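Local coordinates for conserved hypothetical alanine and leucine RICH protein (Mycobacterium tuberculosis, PDB 2WAM) that is of unknown function and belongs to the PAC2 family, as a representative of a duplicated gene family in Actinobacteria, at residues 245-259 with 271-285. Residues are numbered along the deposited sequence; the frame is centred on the assembly and turned at random.
Sequences LTQTDYPAAAQALLE and LAVLAEAAAEVQAKI
The ring of Tyr-250 is held between two aliphatic groups of its own segment while its rim meets the helix 272-285. Over one face, offset toward the rim, lie Ala-252 CB and a water; over the opposite face lies Leu-245 CD1, 3.6 Å above the plane. At the edge, Tyr-250 OH donates to Gln-282 OE1 over 2.8 Å, in the carbonyl plane and on a lone pair, the ring and amide planes being 42° apart. The bent chain of Gln-282 (chi2 83°) brings its amide to this hydroxyl, and its NE2 is bonded to His-187 O, so both ends of the amide are used. Ile-285 CD1 lies obliquely to the ring, 3.6 Å from Tyr-250 CE1, and meets the isobutyl tip of Leu-245 head-on.

The principle illustrated next is mutual interlocking. The ring of Pro-251 is a knob among Leu-274, Ala-277, Ala-278 and Val-281, with its CB 3.6 Å from Ala-278 N. In return Leu-274, whose CG stands opposite its backbone N, fits among Pro-251, Ala-254, Gln-255 and Leu-258. The small side chain of Ala-278 is consistent with the close approach here, where the CA atoms of Pro-251 and Ala-278 are 4.5 Å apart. Here the water accepts from Ala-252 N and donates to Ala-278 O, joining the two backbones. Farther along, Gln-255 extends across Ala-275, and its NE2 bonds Glu-259 OE2 from above the carboxylate plane, while Leu-271 closes the row against Leu-258 and Glu-259.

Leu-258 also touches helix 81-92, and Ala-253 and Leu-257 rest on strand 234-242. The arrangement is thus an antiparallel helical hairpin with knobs-into-holes packing, in which the axes of 251-259 and 272-285 approach to 8.2 Å at 145°, and whose first helix joins the second to the central mixed sheet of this PAC2 protein.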
loop_
_atom_site.group_PDB
_atom_site.type_symbol
_atom_site.label_atom_id
_atom_site.label_comp_id
_atom_site.label_asym_id
_atom_site.label_seq_id
_atom_site.Cartn_x
_atom_site.Cartn_y
_atom_site.Cartn_z
ATOM N N LEU A 245 -34.855 8.134 -31.035
ATOM C CA LEU A 245 -34.804 6.833 -30.371
ATOM C C LEU A 245 -33.685 6.738 -29.342
ATOM O O LEU A 245 -33.442 5.667 -28.791
ATOM C CB LEU A 245 -34.631 5.718 -31.398
ATOM C CG LEU A 245 -35.818 5.499 -32.330
ATOM C CD1 LEU A 245 -35.478 4.476 -33.430
ATOM C CD2 LEU A 245 -37.045 5.081 -31.515
ATOM N N THR A 246 -33.022 7.863 -29.085
ATOM C CA THR A 246 -31.823 7.897 -28.252
ATOM C C THR A 246 -32.008 7.291 -26.862
ATOM O O THR A 246 -31.128 6.586 -26.364
ATOM C CB THR A 246 -31.302 9.338 -28.106
ATOM O OG1 THR A 246 -31.175 9.920 -29.401
ATOM C CG2 THR A 246 -29.951 9.357 -27.441
ATOM N N GLN A 247 -33.143 7.573 -26.230
ATOM C CA GLN A 247 -33.350 7.158 -24.848
ATOM C C GLN A 247 -34.279 5.956 -24.714
ATOM O O GLN A 247 -34.972 5.810 -23.711
ATOM C CB GLN A 247 -33.857 8.330 -24.003
ATOM C CG GLN A 247 -32.889 9.503 -23.949
ATOM C CD GLN A 247 -33.166 10.445 -22.787
ATOM O OE1 GLN A 247 -34.281 10.496 -22.265
ATOM N NE2 GLN A 247 -32.148 11.197 -22.378
ATOM N N THR A 248 -34.282 5.097 -25.727
ATOM C CA THR A 248 -35.069 3.868 -25.708
ATOM C C THR A 248 -34.192 2.682 -26.106
ATOM O O THR A 248 -33.115 2.854 -26.659
ATOM C CB THR A 248 -36.187 3.924 -26.746
ATOM O OG1 THR A 248 -35.676 3.437 -27.991
ATOM C CG2 THR A 248 -36.669 5.349 -26.947
ATOM N N ASP A 249 -34.665 1.475 -25.842
ATOM C CA ASP A 249 -34.004 0.285 -26.351
ATOM C C ASP A 249 -34.214 0.176 -27.847
ATOM O O ASP A 249 -35.354 0.149 -28.319
ATOM C CB ASP A 249 -34.584 -0.974 -25.705
ATOM C CG ASP A 249 -34.069 -1.210 -24.312
ATOM O OD1 ASP A 249 -34.703 -2.003 -23.598
ATOM O OD2 ASP A 249 -33.044 -0.612 -23.925
ATOM N N TYR A 250 -33.118 0.085 -28.591
ATOM C CA TYR A 250 -33.204 -0.134 -30.026
ATOM C C TYR A 250 -32.266 -1.259 -30.442
ATOM O O TYR A 250 -31.164 -1.009 -30.935
ATOM C CB TYR A 250 -32.897 1.158 -30.788
ATOM C CG TYR A 250 -33.331 1.132 -32.242
ATOM C CD1 TYR A 250 -34.665 0.940 -32.590
ATOM C CD2 TYR A 250 -32.407 1.299 -33.263
ATOM C CE1 TYR A 250 -35.056 0.903 -33.912
ATOM C CE2 TYR A 250 -32.792 1.270 -34.587
ATOM C CZ TYR A 250 -34.113 1.069 -34.907
ATOM O OH TYR A 250 -34.481 1.042 -36.233
ATOM N N PRO A 251 -32.704 -2.510 -30.234
ATOM C CA PRO A 251 -31.894 -3.722 -30.472
ATOM C C PRO A 251 -31.293 -3.802 -31.886
ATOM O O PRO A 251 -30.234 -4.400 -32.068
ATOM C CB PRO A 251 -32.891 -4.867 -30.248
ATOM C CG PRO A 251 -33.950 -4.275 -29.359
ATOM C CD PRO A 251 -34.055 -2.823 -29.731
ATOM N N ALA A 252 -31.964 -3.206 -32.866
ATOM C CA ALA A 252 -31.453 -3.173 -34.231
ATOM C C ALA A 252 -30.036 -2.625 -34.265
ATOM O O ALA A 252 -29.174 -3.153 -34.965
ATOM C CB ALA A 252 -32.362 -2.334 -35.121
ATOM N N ALA A 253 -29.799 -1.563 -33.503
ATOM C CA ALA A 253 -28.496 -0.923 -33.493
ATOM C C ALA A 253 -27.434 -1.813 -32.827
ATOM O O ALA A 253 -26.274 -1.821 -33.249
ATOM C CB ALA A 253 -28.581 0.437 -32.835
ATOM N N ALA A 254 -27.840 -2.577 -31.813
ATOM C CA ALA A 254 -26.962 -3.571 -31.188
ATOM C C ALA A 254 -26.662 -4.710 -32.167
ATOM O O ALA A 254 -25.524 -5.147 -32.308
ATOM C CB ALA A 254 -27.588 -4.121 -29.909
ATOM N N GLN A 255 -27.689 -5.185 -32.857
ATOM C CA GLN A 255 -27.478 -6.209 -33.868
ATOM C C GLN A 255 -26.492 -5.745 -34.956
ATOM O O GLN A 255 -25.578 -6.478 -35.330
ATOM C CB GLN A 255 -28.806 -6.641 -34.473
ATOM C CG GLN A 255 -28.651 -7.648 -35.570
ATOM C CD GLN A 255 -29.954 -7.915 -36.287
ATOM O OE1 GLN A 255 -31.031 -7.547 -35.815
ATOM N NE2 GLN A 255 -29.865 -8.562 -37.433
ATOM N N ALA A 256 -26.666 -4.524 -35.450
ATOM C CA ALA A 256 -25.747 -4.002 -36.449
ATOM C C ALA A 256 -24.309 -4.014 -35.925
ATOM O O ALA A 256 -23.393 -4.476 -36.612
ATOM C CB ALA A 256 -26.151 -2.604 -36.876
ATOM N N LEU A 257 -24.108 -3.508 -34.710
ATOM C CA LEU A 257 -22.779 -3.539 -34.107
ATOM C C LEU A 257 -22.220 -4.962 -34.085
ATOM O O LEU A 257 -21.120 -5.208 -34.573
ATOM C CB LEU A 257 -22.805 -2.963 -32.698
ATOM C CG LEU A 257 -22.877 -1.438 -32.586
ATOM C CD1 LEU A 257 -23.094 -0.968 -31.141
ATOM C CD2 LEU A 257 -21.623 -0.839 -33.144
ATOM N N LEU A 258 -22.982 -5.902 -33.530
ATOM C CA LEU A 258 -22.502 -7.275 -33.403
ATOM C C LEU A 258 -22.242 -7.953 -34.754
ATOM O O LEU A 258 -21.313 -8.748 -34.890
ATOM C CB LEU A 258 -23.445 -8.114 -32.537
ATOM C CG LEU A 258 -23.498 -7.759 -31.041
ATOM C CD1 LEU A 258 -24.147 -8.876 -30.245
ATOM C CD2 LEU A 258 -22.125 -7.439 -30.478
ATOM N N GLU A 259 -23.057 -7.639 -35.755
ATOM C CA GLU A 259 -22.857 -8.218 -37.077
ATOM C C GLU A 259 -21.504 -7.773 -37.593
ATOM O O GLU A 259 -20.807 -8.516 -38.285
ATOM C CB GLU A 259 -23.976 -7.802 -38.032
ATOM C CG GLU A 259 -25.246 -8.602 -37.829
ATOM C CD GLU A 259 -26.414 -8.075 -38.633
ATOM O OE1 GLU A 259 -26.423 -6.870 -38.945
ATOM O OE2 GLU A 259 -27.332 -8.869 -38.943
ATOM N N LEU A 271 -27.172 -14.513 -33.365
ATOM C CA LEU A 271 -27.869 -13.247 -33.189
ATOM C C LEU A 271 -29.377 -13.358 -33.299
ATOM O O LEU A 271 -30.071 -12.353 -33.174
ATOM C CB LEU A 271 -27.352 -12.213 -34.200
ATOM C CG LEU A 271 -25.871 -11.849 -34.074
ATOM C CD1 LEU A 271 -25.559 -10.618 -34.897
ATOM C CD2 LEU A 271 -25.493 -11.638 -32.611
ATOM N N ALA A 272 -29.878 -14.572 -33.519
ATOM C CA ALA A 272 -31.303 -14.790 -33.795
ATOM C C ALA A 272 -32.254 -14.121 -32.798
ATOM O O ALA A 272 -33.179 -13.413 -33.193
ATOM C CB ALA A 272 -31.612 -16.288 -33.907
ATOM N N VAL A 273 -32.027 -14.346 -31.510
ATOM C CA VAL A 273 -32.919 -13.830 -30.483
ATOM C C VAL A 273 -32.894 -12.291 -30.431
ATOM O O VAL A 273 -33.903 -11.635 -30.186
ATOM C CB VAL A 273 -32.588 -14.468 -29.107
ATOM C CG1 VAL A 273 -33.367 -13.794 -27.984
ATOM C CG2 VAL A 273 -32.874 -15.968 -29.151
ATOM N N LEU A 274 -31.731 -11.721 -30.690
ATOM C CA LEU A 274 -31.576 -10.277 -30.682
ATOM C C LEU A 274 -32.256 -9.669 -31.903
ATOM O O LEU A 274 -32.827 -8.584 -31.833
ATOM C CB LEU A 274 -30.085 -9.927 -30.660
ATOM C CG LEU A 274 -29.660 -8.472 -30.781
ATOM C CD1 LEU A 274 -30.044 -7.711 -29.528
ATOM C CD2 LEU A 274 -28.153 -8.395 -31.038
ATOM N N ALA A 275 -32.190 -10.379 -33.024
ATOM C CA ALA A 275 -32.826 -9.930 -34.260
ATOM C C ALA A 275 -34.337 -9.913 -34.087
ATOM O O ALA A 275 -35.026 -8.992 -34.554
ATOM C CB ALA A 275 -32.440 -10.837 -35.406
ATOM N N GLU A 276 -34.838 -10.939 -33.405
ATOM C CA GLU A 276 -36.250 -11.030 -33.076
ATOM C C GLU A 276 -36.667 -9.809 -32.275
ATOM O O GLU A 276 -37.673 -9.166 -32.578
ATOM C CB GLU A 276 -36.539 -12.305 -32.286
ATOM C CG GLU A 276 -38.014 -12.602 -32.124
ATOM C CD GLU A 276 -38.674 -13.050 -33.423
ATOM O OE1 GLU A 276 -39.847 -13.489 -33.367
ATOM O OE2 GLU A 276 -38.026 -12.973 -34.493
ATOM N N ALA A 277 -35.878 -9.476 -31.260
ATOM C CA ALA A 277 -36.194 -8.325 -30.430
ATOM C C ALA A 277 -36.166 -7.046 -31.261
ATOM O O ALA A 277 -37.039 -6.189 -31.117
ATOM C CB ALA A 277 -35.251 -8.241 -29.245
ATOM N N ALA A 278 -35.168 -6.926 -32.134
ATOM C CA ALA A 278 -35.054 -5.771 -33.023
ATOM C C ALA A 278 -36.312 -5.604 -33.872
ATOM O O ALA A 278 -36.866 -4.511 -34.001
ATOM C CB ALA A 278 -33.842 -5.925 -33.924
ATOM N N ALA A 279 -36.755 -6.704 -34.460
ATOM C CA ALA A 279 -37.926 -6.669 -35.312
ATOM C C ALA A 279 -39.162 -6.234 -34.525
ATOM O O ALA A 279 -39.929 -5.375 -34.970
ATOM C CB ALA A 279 -38.135 -8.026 -35.964
ATOM N N GLU A 280 -39.351 -6.827 -33.352
ATOM C CA GLU A 280 -40.492 -6.500 -32.512
ATOM C C GLU A 280 -40.531 -5.013 -32.175
ATOM O O GLU A 280 -41.586 -4.372 -32.285
ATOM C CB GLU A 280 -40.482 -7.348 -31.247
ATOM C CG GLU A 280 -41.442 -6.880 -30.172
ATOM C CD GLU A 280 -41.710 -7.959 -29.143
ATOM O OE1 GLU A 280 -41.328 -9.125 -29.399
ATOM O OE2 GLU A 280 -42.304 -7.643 -28.086
ATOM N N VAL A 281 -39.378 -4.473 -31.778
ATOM C CA VAL A 281 -39.243 -3.051 -31.473
ATOM C C VAL A 281 -39.461 -2.184 -32.707
ATOM O O VAL A 281 -40.161 -1.174 -32.653
ATOM C CB VAL A 281 -37.866 -2.732 -30.862
ATOM C CG1 VAL A 281 -37.525 -1.236 -31.015
ATOM C CG2 VAL A 281 -37.825 -3.174 -29.401
ATOM N N GLN A 282 -38.856 -2.577 -33.821
ATOM C CA GLN A 282 -39.076 -1.895 -35.088
ATOM C C GLN A 282 -40.576 -1.786 -35.424
ATOM O O GLN A 282 -41.051 -0.735 -35.839
ATOM C CB GLN A 282 -38.332 -2.627 -36.206
ATOM C CG GLN A 282 -38.436 -1.979 -37.577
ATOM C CD GLN A 282 -37.436 -0.857 -37.776
ATOM O OE1 GLN A 282 -36.607 -0.588 -36.904
ATOM N NE2 GLN A 282 -37.506 -0.197 -38.930
ATOM N N ALA A 283 -41.326 -2.862 -35.233
ATOM C CA ALA A 283 -42.749 -2.834 -35.553
ATOM C C ALA A 283 -43.547 -1.940 -34.610
ATOM O O ALA A 283 -44.559 -1.372 -35.016
ATOM C CB ALA A 283 -43.331 -4.238 -35.574
ATOM N N LYS A 284 -43.107 -1.826 -33.357
ATOM C CA LYS A 284 -43.771 -0.948 -32.392
ATOM C C LYS A 284 -43.554 0.523 -32.744
ATOM O O LYS A 284 -44.453 1.352 -32.592
ATOM C CB LYS A 284 -43.278 -1.225 -30.974
ATOM C CG LYS A 284 -43.634 -2.613 -30.457
ATOM C CD LYS A 284 -44.939 -2.627 -29.664
ATOM C CE LYS A 284 -45.108 -3.946 -28.907
ATOM N NZ LYS A 284 -43.825 -4.463 -28.336
ATOM N N ILE A 285 -42.360 0.836 -33.234
ATOM C CA ILE A 285 -42.037 2.194 -33.651
ATOM C C ILE A 285 -42.831 2.632 -34.883
ATOM O O ILE A 285 -43.255 3.781 -34.964
ATOM C CB ILE A 285 -40.532 2.353 -33.933
ATOM C CG1 ILE A 285 -39.736 2.058 -32.674
ATOM C CG2 ILE A 285 -40.212 3.753 -34.421
ATOM C CD1 ILE A 285 -38.266 2.136 -32.889
HETATM O O HOH W 1 -34.769 -2.422 -33.122
#